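Side-chain contact in transcriptional regulator, TetR family (Cytophaga hutchinsonii, PDB 3EUP), which probably binds DNA as a dimer to regulate transcription, as a TetR-type regulator: residues A[15-20]-A[50-55]. Residues are numbered along the deposited sequence; the frame is centred on the assembly and turned at random.
Sequences FIIEST and GNFENK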
ATOM      1  N   PHE A  15      -5.611  27.879  -1.363  1.00 20.71           N
ATOM      2  CA  PHE A  15      -4.770  27.805  -2.544  1.00 20.62           C
ATOM      3  C   PHE A  15      -3.459  27.052  -2.269  1.00 20.27           C
ATOM      4  O   PHE A  15      -3.002  26.286  -3.120  1.00 19.01           O
ATOM      5  CB  PHE A  15      -4.452  29.210  -3.093  1.00 20.66           C
ATOM      6  CG  PHE A  15      -3.402  29.201  -4.173  1.00 22.69           C
ATOM      7  CD1 PHE A  15      -3.749  28.922  -5.500  1.00 22.49           C
ATOM      8  CD2 PHE A  15      -2.066  29.457  -3.864  1.00 23.88           C
ATOM      9  CE1 PHE A  15      -2.760  28.872  -6.510  1.00 24.47           C
ATOM     10  CE2 PHE A  15      -1.081  29.422  -4.863  1.00 25.13           C
ATOM     11  CZ  PHE A  15      -1.431  29.120  -6.193  1.00 23.39           C
ATOM     12  N   ILE A  16      -2.837  27.310  -1.111  1.00 19.69           N
ATOM     13  CA  ILE A  16      -1.630  26.622  -0.766  1.00 19.64           C
ATOM     14  C   ILE A  16      -1.923  25.126  -0.705  1.00 19.60           C
ATOM     15  O   ILE A  16      -1.156  24.334  -1.227  1.00 19.30           O
ATOM     16  CB  ILE A  16      -1.002  27.028   0.616  1.00 19.58           C
ATOM     17  CG1 ILE A  16      -0.610  28.492   0.697  1.00 20.64           C
ATOM     18  CG2 ILE A  16       0.230  26.189   0.871  1.00 16.62           C
ATOM     19  CD1 ILE A  16       0.188  28.914  -0.410  1.00 25.07           C
ATOM     20  N   ILE A  17      -3.019  24.753  -0.044  1.00 20.80           N
ATOM     21  CA  ILE A  17      -3.365  23.330   0.148  1.00 21.56           C
ATOM     22  C   ILE A  17      -3.552  22.680  -1.209  1.00 21.80           C
ATOM     23  O   ILE A  17      -2.935  21.641  -1.515  1.00 21.55           O
ATOM     24  CB  ILE A  17      -4.613  23.144   1.013  1.00 21.72           C
ATOM     25  CG1 ILE A  17      -4.325  23.560   2.465  1.00 22.78           C
ATOM     26  CG2 ILE A  17      -5.058  21.674   0.995  1.00 22.06           C
ATOM     27  CD1 ILE A  17      -5.590  23.799   3.344  1.00 22.26           C
ATOM     28  N   GLU A  18      -4.353  23.334  -2.045  1.00 22.95           N
ATOM     29  CA  GLU A  18      -4.683  22.829  -3.385  1.00 23.58           C
ATOM     30  C   GLU A  18      -3.458  22.647  -4.270  1.00 23.81           C
ATOM     31  O   GLU A  18      -3.366  21.666  -4.977  1.00 23.43           O
ATOM     32  CB  GLU A  18      -5.713  23.752  -4.061  1.00 25.01           C
ATOM     33  CG  GLU A  18      -7.051  23.560  -3.408  1.00 27.02           C
ATOM     34  CD  GLU A  18      -8.108  24.501  -3.836  1.00 31.78           C
ATOM     35  OE1 GLU A  18      -7.912  25.242  -4.854  1.00 32.16           O
ATOM     36  OE2 GLU A  18      -9.148  24.468  -3.127  1.00 33.70           O
ATOM     37  N   SER A  19      -2.516  23.584  -4.198  1.00 23.94           N
ATOM     38  CA  SER A  19      -1.344  23.593  -5.064  1.00 23.90           C
ATOM     39  C   SER A  19      -0.338  22.569  -4.631  1.00 22.82           C
ATOM     40  O   SER A  19       0.391  22.018  -5.465  1.00 22.13           O
ATOM     41  CB  SER A  19      -0.635  24.949  -4.990  1.00 23.54           C
ATOM     42  OG  SER A  19      -1.474  25.941  -5.499  1.00 29.30           O
ATOM     43  N   THR A  20      -0.228  22.366  -3.319  1.00 22.09           N
ATOM     44  CA  THR A  20       0.847  21.534  -2.824  1.00 22.01           C
ATOM     45  C   THR A  20       0.434  20.115  -2.534  1.00 22.35           C
ATOM     46  O   THR A  20       1.306  19.280  -2.389  1.00 21.39           O
ATOM     47  CB  THR A  20       1.502  22.091  -1.548  1.00 22.63           C
ATOM     48  OG1 THR A  20       0.547  22.088  -0.473  1.00 19.61           O
ATOM     49  CG2 THR A  20       2.041  23.530  -1.812  1.00 22.20           C
ATOM     50  N   GLY A  50       3.206  32.141   6.585  1.00 32.95           N
ATOM     51  CA  GLY A  50       2.275  33.052   7.229  1.00 32.41           C
ATOM     52  C   GLY A  50       0.875  32.468   7.312  1.00 31.79           C
ATOM     53  O   GLY A  50       0.007  33.034   7.966  1.00 31.69           O
ATOM     54  N   ASN A  51       0.644  31.350   6.632  1.00 30.59           N
ATOM     55  CA  ASN A  51      -0.634  30.628   6.708  1.00 29.90           C
ATOM     56  C   ASN A  51      -0.526  29.302   7.463  1.00 29.72           C
ATOM     57  O   ASN A  51      -1.523  28.768   7.934  1.00 29.88           O
ATOM     58  CB  ASN A  51      -1.154  30.360   5.298  1.00 29.44           C
ATOM     59  CG  ASN A  51      -1.633  31.597   4.644  1.00 29.31           C
ATOM     60  OD1 ASN A  51      -2.760  32.037   4.886  1.00 27.71           O
ATOM     61  ND2 ASN A  51      -0.769  32.214   3.845  1.00 27.15           N
ATOM     62  N   PHE A  52       0.684  28.771   7.547  1.00 29.22           N
ATOM     63  CA  PHE A  52       0.925  27.508   8.204  1.00 29.64           C
ATOM     64  C   PHE A  52       2.130  27.618   9.127  1.00 30.88           C
ATOM     65  O   PHE A  52       3.129  28.251   8.780  1.00 30.85           O
ATOM     66  CB  PHE A  52       1.246  26.445   7.162  1.00 29.10           C
ATOM     67  CG  PHE A  52       0.096  26.075   6.313  1.00 27.58           C
ATOM     68  CD1 PHE A  52      -0.792  25.092   6.729  1.00 25.51           C
ATOM     69  CD2 PHE A  52      -0.112  26.707   5.093  1.00 27.43           C
ATOM     70  CE1 PHE A  52      -1.843  24.717   5.939  1.00 26.82           C
ATOM     71  CE2 PHE A  52      -1.187  26.362   4.296  1.00 26.98           C
ATOM     72  CZ  PHE A  52      -2.055  25.360   4.715  1.00 28.36           C
ATOM     73  N   GLU A  53       2.075  26.904  10.247  1.00 31.71           N
ATOM     74  CA  GLU A  53       3.192  26.887  11.187  1.00 32.62           C
ATOM     75  C   GLU A  53       4.470  26.387  10.547  1.00 31.68           C
ATOM     76  O   GLU A  53       5.510  27.038  10.623  1.00 32.18           O
ATOM     77  CB  GLU A  53       2.834  26.031  12.407  1.00 33.37           C
ATOM     78  CG  GLU A  53       3.922  25.966  13.509  1.00 38.86           C
ATOM     79  CD  GLU A  53       4.289  27.328  14.132  1.00 43.69           C
ATOM     80  OE1 GLU A  53       3.435  28.246  14.175  1.00 45.46           O
ATOM     81  OE2 GLU A  53       5.452  27.459  14.605  1.00 48.90           O
ATOM     82  N   ASN A  54       4.399  25.222   9.928  1.00 30.66           N
ATOM     83  CA  ASN A  54       5.568  24.593   9.346  1.00 30.40           C
ATOM     84  C   ASN A  54       5.138  23.635   8.258  1.00 29.90           C
ATOM     85  O   ASN A  54       3.931  23.499   7.980  1.00 28.21           O
ATOM     86  CB  ASN A  54       6.319  23.824  10.424  1.00 30.78           C
ATOM     87  CG  ASN A  54       5.401  22.924  11.239  1.00 33.64           C
ATOM     88  OD1 ASN A  54       4.616  22.168  10.697  1.00 32.74           O
ATOM     89  ND2 ASN A  54       5.498  23.025  12.565  1.00 38.86           N
ATOM     90  N   LYS A  55       6.120  22.992   7.638  1.00 29.17           N
ATOM     91  CA  LYS A  55       5.860  22.086   6.523  1.00 29.92           C
ATOM     92  C   LYS A  55       4.912  20.965   6.926  1.00 30.36           C
ATOM     93  O   LYS A  55       4.079  20.520   6.126  1.00 29.17           O
ATOM     94  CB  LYS A  55       7.160  21.493   5.989  1.00 30.07           C
ATOM     95  CG  LYS A  55       6.932  20.543   4.813  1.00 32.38           C
ATOM     96  CD  LYS A  55       8.185  20.244   4.045  1.00 35.85           C
ATOM     97  CE  LYS A  55       9.159  19.474   4.875  1.00 36.36           C
ATOM     98  NZ  LYS A  55       9.915  18.496   4.059  1.00 37.15           N
TER
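Phe52 drives the far end of its ring against two consecutive isoleucines of helix 10-31, and so illustrates how one aromatic side chain can tie an irregular connection to a helix. Two neighbouring ring carbons do the touching. CE2 lies 3.7 Å from Ile16 CG2 and equally close to CB of that residue, an oblique approach in which the two side chains run alongside in opposing senses. Ile17 CG1 meets the rim close to the ring plane, 3.7 Å from Phe52 CZ, and the isoleucine chain lies roughly perpendicular to the phenylalanine side chain. Ile17 starts out pointing past the loop; with CG1 turned beside its own backbone N (chi1 -69°), the chain turns back so that CG1 meets CZ, with CD1 slightly farther off, 4.1 Å from Phe52 CZ. The attraction is wholly apolar, and all three residues are buried.

Thr20 OG1 donates to Ile16 O over 2.9 Å, one turn back along the helix and tilted 35° from the carbonyl plane; the same oxygen also takes the helical bond from Thr20 N, so two donors share it. On the loop, the Asn51 side-chain amide bonds through ND2 to Ser7 O and Ser47 O and through OD1 to Ser9 N, fixing the backbone just ahead of Phe52, and Asn54 is the N-cap of the next helix, its OD1 accepting from Ala57 N.

The contact belongs to the probable DNA-binding helix-turn-helix domain, where the loop leads from helix 45-48 into the long helix 55-78. Val58 and Tyr65 of that helix pack on Phe52 and Ile17 respectively, while Thr41 of helix 34-41 adjoins Ile16.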